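Local atomic coordinates of putative membrane protein (Corynebacterium diphtheriae NCTC 13129, PDB entry 3C8I), a protein that is of unknown function but probably works at the membrane, this chain being the C-terminal DUF3239-family portion of a larger, probably membrane-spanning protein. Residues A19-A22 with D28-V31; R65-R70 with K123-L128; P95-T100 with S104-A109. All coordinates share one frame; numbering follows the deposited sequence.

Contact 1: A19-A22 with D28-V31; sequences AMIA and DMVV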
loop_
_atom_site.group_PDB
_atom_site.type_symbol
_atom_site.label_atom_id
_atom_site.label_comp_id
_atom_site.label_asym_id
_atom_site.label_seq_id
_atom_site.Cartn_x
_atom_site.Cartn_y
_atom_site.Cartn_z
ATOM N N ALA B 19 9.611 2.603 20.046
ATOM C CA ALA B 19 10.118 1.822 18.922
ATOM C C ALA B 19 11.647 1.720 19.031
ATOM O O ALA B 19 12.287 2.508 19.751
ATOM C CB ALA B 19 9.669 2.435 17.563
ATOM N N MET B 20 12.223 0.748 18.341
ATOM C CA MET B 20 13.632 0.446 18.456
ATOM C C MET B 20 14.117 -0.201 17.168
ATOM O O MET B 20 13.391 -0.988 16.542
ATOM C CB MET B 20 13.821 -0.528 19.642
ATOM C CG MET B 20 15.276 -0.822 20.070
ATOM S SD MET B 20 15.327 -1.775 21.641
ATOM C CE MET B 20 14.466 -0.665 22.697
ATOM N N ILE B 21 15.363 0.088 16.796
ATOM C CA ILE B 21 15.963 -0.521 15.611
ATOM C C ILE B 21 16.231 -1.989 15.919
ATOM O O ILE B 21 16.977 -2.321 16.854
ATOM C CB ILE B 21 17.256 0.168 15.139
ATOM C CG1 ILE B 21 17.036 1.669 14.880
ATOM C CG2 ILE B 21 17.832 -0.585 13.902
ATOM C CD1 ILE B 21 18.325 2.427 14.462
ATOM N N ALA B 22 15.614 -2.858 15.120
ATOM C CA ALA B 22 15.675 -4.317 15.312
ATOM C C ALA B 22 16.625 -4.977 14.314
ATOM O O ALA B 22 17.119 -6.088 14.553
ATOM C CB ALA B 22 14.252 -4.915 15.196
ATOM N N ASP B 28 18.235 -0.051 4.206
ATOM C CA ASP B 28 17.186 0.298 5.153
ATOM C C ASP B 28 17.379 -0.339 6.531
ATOM O O ASP B 28 18.335 -1.067 6.768
ATOM C CB ASP B 28 15.798 -0.032 4.574
ATOM C CG ASP B 28 15.497 -1.515 4.554
ATOM O OD1 ASP B 28 16.412 -2.312 4.291
ATOM O OD2 ASP B 28 14.315 -1.879 4.793
ATOM N N MET B 29 16.477 0.007 7.443
ATOM C CA MET B 29 16.429 -0.558 8.767
ATOM C C MET B 29 15.023 -1.052 9.089
ATOM O O MET B 29 14.039 -0.629 8.478
ATOM C CB MET B 29 16.890 0.471 9.814
ATOM C CG MET B 29 15.975 1.667 10.088
ATOM S SD MET B 29 16.915 3.075 10.854
ATOM C CE MET B 29 17.045 4.235 9.492
ATOM N N VAL B 30 14.932 -1.944 10.058
ATOM C CA VAL B 30 13.646 -2.434 10.524
ATOM C C VAL B 30 13.473 -1.967 11.949
ATOM O O VAL B 30 14.341 -2.171 12.791
ATOM C CB VAL B 30 13.519 -3.986 10.435
ATOM C CG1 VAL B 30 12.202 -4.479 11.077
ATOM C CG2 VAL B 30 13.579 -4.449 9.002
ATOM N N VAL B 31 12.362 -1.287 12.201
ATOM C CA VAL B 31 12.036 -0.817 13.519
ATOM C C VAL B 31 10.907 -1.701 14.055
ATOM O O VAL B 31 10.052 -2.176 13.296
ATOM C CB VAL B 31 11.699 0.692 13.502
ATOM C CG1 VAL B 31 11.424 1.204 14.892
ATOM C CG2 VAL B 31 12.857 1.493 12.888
#
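The amide N of Ala-22 donates to the carbonyl O of Val-30 over 2.7 Å. Two residues earlier, Met-20 O meets the CA-H of Val-31 at 3.3 Å, and CG1 of Val-31 leans against the same oxygen. That methyl lies anti to its backbone N (chi1 -177°), which also carries it onto CB of Ala-19, a tight 3.4 Å carbon pair. On the face occupied by Ile-21 and Val-31, CD1 of Ile-21 comes within 3.9 Å of SD of Met-29, the two side chains passing at a slant; Met-29 is bent at its last torsion (chi3 106°). This is a beta hairpin, strand 16-24 turning back into strand 29-36, within an antiparallel sheet. Ile-21 and Val-31 form a non-hydrogen-bonded antiparallel pair, and the two short segments run at 142°, well short of exactly antiparallel. Beyond the pair, Met-20 and Met-32 are joined by backbone bonding. Strand 70-80 lies on the other edge of strand 16-24, where Ala-19 bonds to Ile-71. Met-20 packs against Trp-118 and Leu-121 of helix 115-124, while Ala-22 and Val-30 both touch Leu-128. On the Ile-21 face, Ile-60 touches Ile-21 and Ile-54 meets Val-31.

Contact 2: R65-R70 with K123-L128; sequences RKVGTR and KNLNKL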
loop_
_atom_site.group_PDB
_atom_site.type_symbol
_atom_site.label_atom_id
_atom_site.label_comp_id
_atom_site.label_asym_id
_atom_site.label_seq_id
_atom_site.Cartn_x
_atom_site.Cartn_y
_atom_site.Cartn_z
ATOM N N ARG B 65 22.923 4.378 13.998
ATOM C CA ARG B 65 22.204 3.447 13.116
ATOM C C ARG B 65 22.574 2.014 13.477
ATOM O O ARG B 65 23.303 1.323 12.743
ATOM C CB ARG B 65 22.514 3.747 11.654
ATOM C CG ARG B 65 21.582 3.057 10.678
ATOM C CD ARG B 65 21.762 3.604 9.274
ATOM N NE ARG B 65 20.901 2.897 8.336
ATOM C CZ ARG B 65 21.234 1.793 7.667
ATOM N NH1 ARG B 65 22.434 1.247 7.780
ATOM N NH2 ARG B 65 20.351 1.240 6.857
ATOM N N LYS B 66 22.057 1.580 14.625
ATOM C CA LYS B 66 22.476 0.340 15.257
ATOM C C LYS B 66 21.287 -0.357 15.842
ATOM O O LYS B 66 20.383 0.292 16.337
ATOM C CB LYS B 66 23.425 0.631 16.431
ATOM C CG LYS B 66 24.813 1.048 16.049
ATOM C CD LYS B 66 25.684 1.127 17.301
ATOM C CE LYS B 66 27.121 1.513 16.994
ATOM N NZ LYS B 66 27.729 2.271 18.148
ATOM N N VAL B 67 21.343 -1.683 15.849
ATOM C CA VAL B 67 20.335 -2.498 16.508
ATOM C C VAL B 67 20.272 -2.095 17.978
ATOM O O VAL B 67 21.314 -2.016 18.648
ATOM C CB VAL B 67 20.652 -3.994 16.369
ATOM C CG1 VAL B 67 19.681 -4.831 17.183
ATOM C CG2 VAL B 67 20.626 -4.417 14.890
ATOM N N GLY B 68 19.070 -1.774 18.457
ATOM C CA GLY B 68 18.858 -1.358 19.849
ATOM C C GLY B 68 18.662 0.131 20.086
ATOM O O GLY B 68 18.216 0.525 21.160
ATOM N N THR B 69 18.985 0.970 19.101
ATOM C CA THR B 69 18.754 2.413 19.221
ATOM C C THR B 69 17.289 2.701 19.456
ATOM O O THR B 69 16.429 2.232 18.707
ATOM C CB THR B 69 19.198 3.198 17.955
ATOM O OG1 THR B 69 20.624 3.141 17.822
ATOM C CG2 THR B 69 18.759 4.650 18.046
ATOM N N ARG B 70 17.002 3.504 20.474
ATOM C CA ARG B 70 15.635 3.883 20.791
ATOM C C ARG B 70 15.075 4.969 19.846
ATOM O O ARG B 70 15.763 5.942 19.517
ATOM C CB ARG B 70 15.548 4.403 22.206
ATOM C CG ARG B 70 15.926 3.425 23.287
ATOM C CD ARG B 70 15.804 4.157 24.642
ATOM N NE ARG B 70 15.671 3.231 25.775
ATOM C CZ ARG B 70 15.203 3.565 26.986
ATOM N NH1 ARG B 70 14.798 4.813 27.258
ATOM N NH2 ARG B 70 15.122 2.636 27.932
ATOM N N LYS B 123 13.361 -6.444 25.543
ATOM C CA LYS B 123 13.338 -7.897 25.770
ATOM C C LYS B 123 12.762 -8.700 24.629
ATOM O O LYS B 123 12.947 -9.907 24.589
ATOM C CB LYS B 123 12.585 -8.230 27.061
ATOM C CG LYS B 123 13.480 -8.230 28.262
ATOM C CD LYS B 123 12.803 -7.710 29.526
ATOM C CE LYS B 123 13.162 -6.246 29.765
ATOM N NZ LYS B 123 12.053 -5.456 30.398
ATOM N N ASN B 124 12.067 -8.040 23.695
ATOM C CA ASN B 124 11.413 -8.730 22.594
ATOM C C ASN B 124 11.985 -8.398 21.219
ATOM O O ASN B 124 11.466 -8.872 20.209
ATOM C CB ASN B 124 9.907 -8.455 22.655
ATOM C CG ASN B 124 9.225 -9.206 23.808
ATOM O OD1 ASN B 124 9.057 -10.422 23.736
ATOM N ND2 ASN B 124 8.836 -8.489 24.859
ATOM N N LEU B 125 13.071 -7.626 21.174
ATOM C CA LEU B 125 13.713 -7.298 19.895
ATOM C C LEU B 125 14.087 -8.539 19.131
ATOM O O LEU B 125 14.042 -8.557 17.893
ATOM C CB LEU B 125 14.996 -6.478 20.080
ATOM C CG LEU B 125 15.035 -4.966 19.971
ATOM C CD1 LEU B 125 16.500 -4.559 19.632
ATOM C CD2 LEU B 125 13.992 -4.321 18.992
ATOM N N ASN B 126 14.497 -9.565 19.886
ATOM C CA ASN B 126 14.890 -10.850 19.313
ATOM C C ASN B 126 13.746 -11.640 18.681
ATOM O O ASN B 126 13.995 -12.571 17.913
ATOM C CB ASN B 126 15.707 -11.710 20.329
ATOM C CG ASN B 126 14.970 -11.973 21.659
ATOM O OD1 ASN B 126 13.749 -12.120 21.702
ATOM N ND2 ASN B 126 15.742 -12.075 22.752
ATOM N N LYS B 127 12.492 -11.237 18.928
ATOM C CA LYS B 127 11.335 -11.881 18.269
ATOM C C LYS B 127 11.050 -11.360 16.860
ATOM O O LYS B 127 10.029 -11.723 16.279
ATOM C CB LYS B 127 10.061 -11.774 19.127
ATOM C CG LYS B 127 10.165 -12.437 20.491
ATOM C CD LYS B 127 8.795 -12.714 21.110
ATOM C CE LYS B 127 8.888 -13.395 22.491
ATOM N NZ LYS B 127 10.104 -14.280 22.718
ATOM N N LEU B 128 11.944 -10.543 16.300
ATOM C CA LEU B 128 11.777 -9.989 14.948
ATOM C C LEU B 128 11.297 -11.000 13.912
ATOM O O LEU B 128 10.422 -10.726 13.112
ATOM C CB LEU B 128 13.095 -9.345 14.464
ATOM C CG LEU B 128 13.171 -8.740 13.049
ATOM C CD1 LEU B 128 12.175 -7.602 12.886
ATOM C CD2 LEU B 128 14.607 -8.255 12.729
#
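Leu-125 meets Val-67 and Gly-68 where a type II beta turn, Lys-66 to Thr-69, comes up against the chain leaving helix 115-124. The patch is small, 75 Å² in all, lies at the surface and is made by van der Waals contact alone. Asn-124 stands just before the touching residue: its ND2 is bonded back to Thr-120 O, and its own carbonyl O accepts from Lys-127 N at 2.9 Å as the chain leaves the helix. Leu-125 follows, its CB directed at the turn and its CD1 doing all the touching. CD1 rests 4.0 Å from CG1 of Val-67, the two side chains running antiparallel alongside each other; with chi1 at 174°, that valine methyl stands anti to its own N. Met-20 of strand 16-24 packs on Leu-125 as well. Lys-127 then takes the N-cap position of helix 128-132, and Leu-128 starts that helix, reaching Glu-23 and Thr-51. In the facing segment, the turn is closed by Thr-69 N to Lys-66 O (3.2 Å). Gly-68 has a positive phi of 103°, a backbone that suits a residue without CB, since that atom would run into the carbonyl O of Val-67. CD1 of Leu-125 lies 4.0 Å from both N and CA of Gly-68, whose N probably bonds to Ile-21 O.

Contact 3: P95-T100 with S104-A109; sequences PIAWAT and SVIARA
Ile-96 and Ile-106 lie alongside each other, pointing opposite ways, their CG1 atoms 4.1 Å apart, where a short 3-10 turn (96-98) after strand 88-95 packs on helix 103-112 just downstream. Ile-96 adopts an uncommon rotamer: with chi1 at 72°, CG1 sits between the backbone N and the carbonyl carbon, and an extended chi2 carries CD1 across to the helix. There CD1 is modelled 3.2 Å from CB of Ala-109, shorter than ordinary carbon contact and so to be read with caution. Ile-106 takes the commoner setting, chi1 -67°; its CB points along the interface, but CD1 swings in to reach Ala-97 CB at 3.8 Å and the carbonyl O of Thr-100 at 3.6 Å. Thr-100 and Val-105 meet tip to tip. The threonine OG1 lies anti to its own N (chi1 172°), 3.1 Å from CG1 of Val-105, and finds its polar partner in the amide N of Asp-102. Pro-72 of strand 70-80 backs both Ile-106 and Ala-109. On the far side of the turn, Trp-98 packs on Pro-58 of the second subunit. Within the turn, the carbonyl O of Ile-96 accepts twice, from Ala-99 N at 2.8 Å and from Thr-100 N at 3.2 Å.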
loop_
_atom_site.group_PDB
_atom_site.type_symbol
_atom_site.label_atom_id
_atom_site.label_comp_id
_atom_site.label_asym_id
_atom_site.label_seq_id
_atom_site.Cartn_x
_atom_site.Cartn_y
_atom_site.Cartn_z
ATOM N N PRO B 95 8.228 7.098 13.407
ATOM C CA PRO B 95 9.092 7.857 14.287
ATOM C C PRO B 95 8.642 9.304 14.423
ATOM O O PRO B 95 8.317 9.940 13.415
ATOM C CB PRO B 95 10.460 7.812 13.610
ATOM C CG PRO B 95 10.272 7.157 12.322
ATOM C CD PRO B 95 8.889 6.657 12.174
ATOM N N ILE B 96 8.646 9.829 15.648
ATOM C CA ILE B 96 8.222 11.234 15.837
ATOM C C ILE B 96 9.234 12.193 15.193
ATOM O O ILE B 96 8.874 13.304 14.794
ATOM C CB ILE B 96 7.891 11.636 17.313
ATOM C CG1 ILE B 96 9.126 11.753 18.177
ATOM C CG2 ILE B 96 6.902 10.694 17.953
ATOM C CD1 ILE B 96 8.830 12.492 19.516
ATOM N N ALA B 97 10.470 11.732 15.031
ATOM C CA ALA B 97 11.502 12.486 14.312
ATOM C C ALA B 97 11.125 12.865 12.861
ATOM O O ALA B 97 11.806 13.706 12.281
ATOM C CB ALA B 97 12.810 11.739 14.326
ATOM N N TRP B 98 10.099 12.248 12.271
ATOM C CA TRP B 98 9.631 12.640 10.933
ATOM C C TRP B 98 8.775 13.907 11.011
ATOM O O TRP B 98 8.622 14.616 10.020
ATOM C CB TRP B 98 8.782 11.552 10.286
ATOM C CG TRP B 98 9.516 10.323 9.814
ATOM C CD1 TRP B 98 10.867 10.143 9.718
ATOM C CD2 TRP B 98 8.913 9.125 9.323
ATOM N NE1 TRP B 98 11.147 8.882 9.222
ATOM C CE2 TRP B 98 9.962 8.235 8.975
ATOM C CE3 TRP B 98 7.589 8.699 9.179
ATOM C CZ2 TRP B 98 9.716 6.948 8.477
ATOM C CZ3 TRP B 98 7.349 7.432 8.698
ATOM C CH2 TRP B 98 8.407 6.561 8.363
ATOM N N ALA B 99 8.225 14.159 12.198
ATOM C CA ALA B 99 7.344 15.300 12.477
ATOM C C ALA B 99 8.025 16.510 13.129
ATOM O O ALA B 99 7.507 17.627 13.006
ATOM C CB ALA B 99 6.192 14.849 13.354
ATOM N N THR B 100 9.135 16.315 13.844
ATOM C CA THR B 100 9.829 17.435 14.517
ATOM C C THR B 100 11.358 17.363 14.441
ATOM O O THR B 100 11.933 16.318 14.724
ATOM C CB THR B 100 9.429 17.539 16.029
ATOM O OG1 THR B 100 10.271 18.511 16.679
ATOM C CG2 THR B 100 9.595 16.195 16.750
ATOM N N SER B 104 15.109 18.131 21.677
ATOM C CA SER B 104 14.650 18.071 23.067
ATOM C C SER B 104 13.216 17.532 23.173
ATOM O O SER B 104 12.883 16.863 24.148
ATOM C CB SER B 104 14.784 19.439 23.758
ATOM O OG SER B 104 13.942 20.404 23.152
ATOM N N VAL B 105 12.374 17.831 22.186
ATOM C CA VAL B 105 11.025 17.256 22.124
ATOM C C VAL B 105 11.077 15.733 21.880
ATOM O O VAL B 105 10.247 14.980 22.408
ATOM C CB VAL B 105 10.161 17.918 21.034
ATOM C CG1 VAL B 105 10.873 17.907 19.710
ATOM C CG2 VAL B 105 8.827 17.206 20.897
ATOM N N ILE B 106 12.045 15.297 21.076
ATOM C CA ILE B 106 12.281 13.873 20.831
ATOM C C ILE B 106 12.859 13.229 22.090
ATOM O O ILE B 106 12.465 12.127 22.465
ATOM C CB ILE B 106 13.229 13.637 19.628
ATOM C CG1 ILE B 106 12.553 14.074 18.322
ATOM C CG2 ILE B 106 13.621 12.156 19.533
ATOM C CD1 ILE B 106 13.497 14.189 17.155
ATOM N N ALA B 107 13.790 13.929 22.741
ATOM C CA ALA B 107 14.375 13.460 24.003
ATOM C C ALA B 107 13.312 13.361 25.093
ATOM O O ALA B 107 13.289 12.409 25.870
ATOM C CB ALA B 107 15.514 14.391 24.456
ATOM N N ARG B 108 12.431 14.349 25.133
ATOM C CA ARG B 108 11.321 14.351 26.073
ATOM C C ARG B 108 10.401 13.162 25.856
ATOM O O ARG B 108 10.060 12.454 26.810
ATOM C CB ARG B 108 10.503 15.623 25.907
ATOM C CG ARG B 108 9.459 15.832 26.990
ATOM C CD ARG B 108 10.022 16.732 28.116
ATOM N NE ARG B 108 9.106 16.867 29.263
ATOM C CZ ARG B 108 9.267 16.292 30.459
ATOM N NH1 ARG B 108 10.316 15.510 30.727
ATOM N NH2 ARG B 108 8.363 16.508 31.416
ATOM N N ALA B 109 9.988 12.975 24.598
ATOM C CA ALA B 109 9.183 11.833 24.178
ATOM C C ALA B 109 9.729 10.532 24.724
ATOM O O ALA B 109 8.968 9.719 25.217
ATOM C CB ALA B 109 9.123 11.759 22.651
#

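Overall arrangement
Local and long-range packing meet in one small domain. Contact 1 is the buried one, and contact 2, about 7 Å away between centres, is a surface patch that touches it directly: Gly-68 and Thr-69 probably hydrogen-bond with the backbone of Ile-21, so the turn extends the pairing that strand 70-80 makes with strand 16-24. Contact 3 stands about 16 Å from contact 1 between centres and is partly buried; its segment 95-100 touches a second subunit. Only contact 1 has a hydrogen bond between its segments; the others rely on van der Waals packing, mostly of apolar side chains. Contacts 1 and 3 join neighbours in sequence, whereas contact 2 brings together segments 53 residues apart, with both segments of contact 3 lying between them.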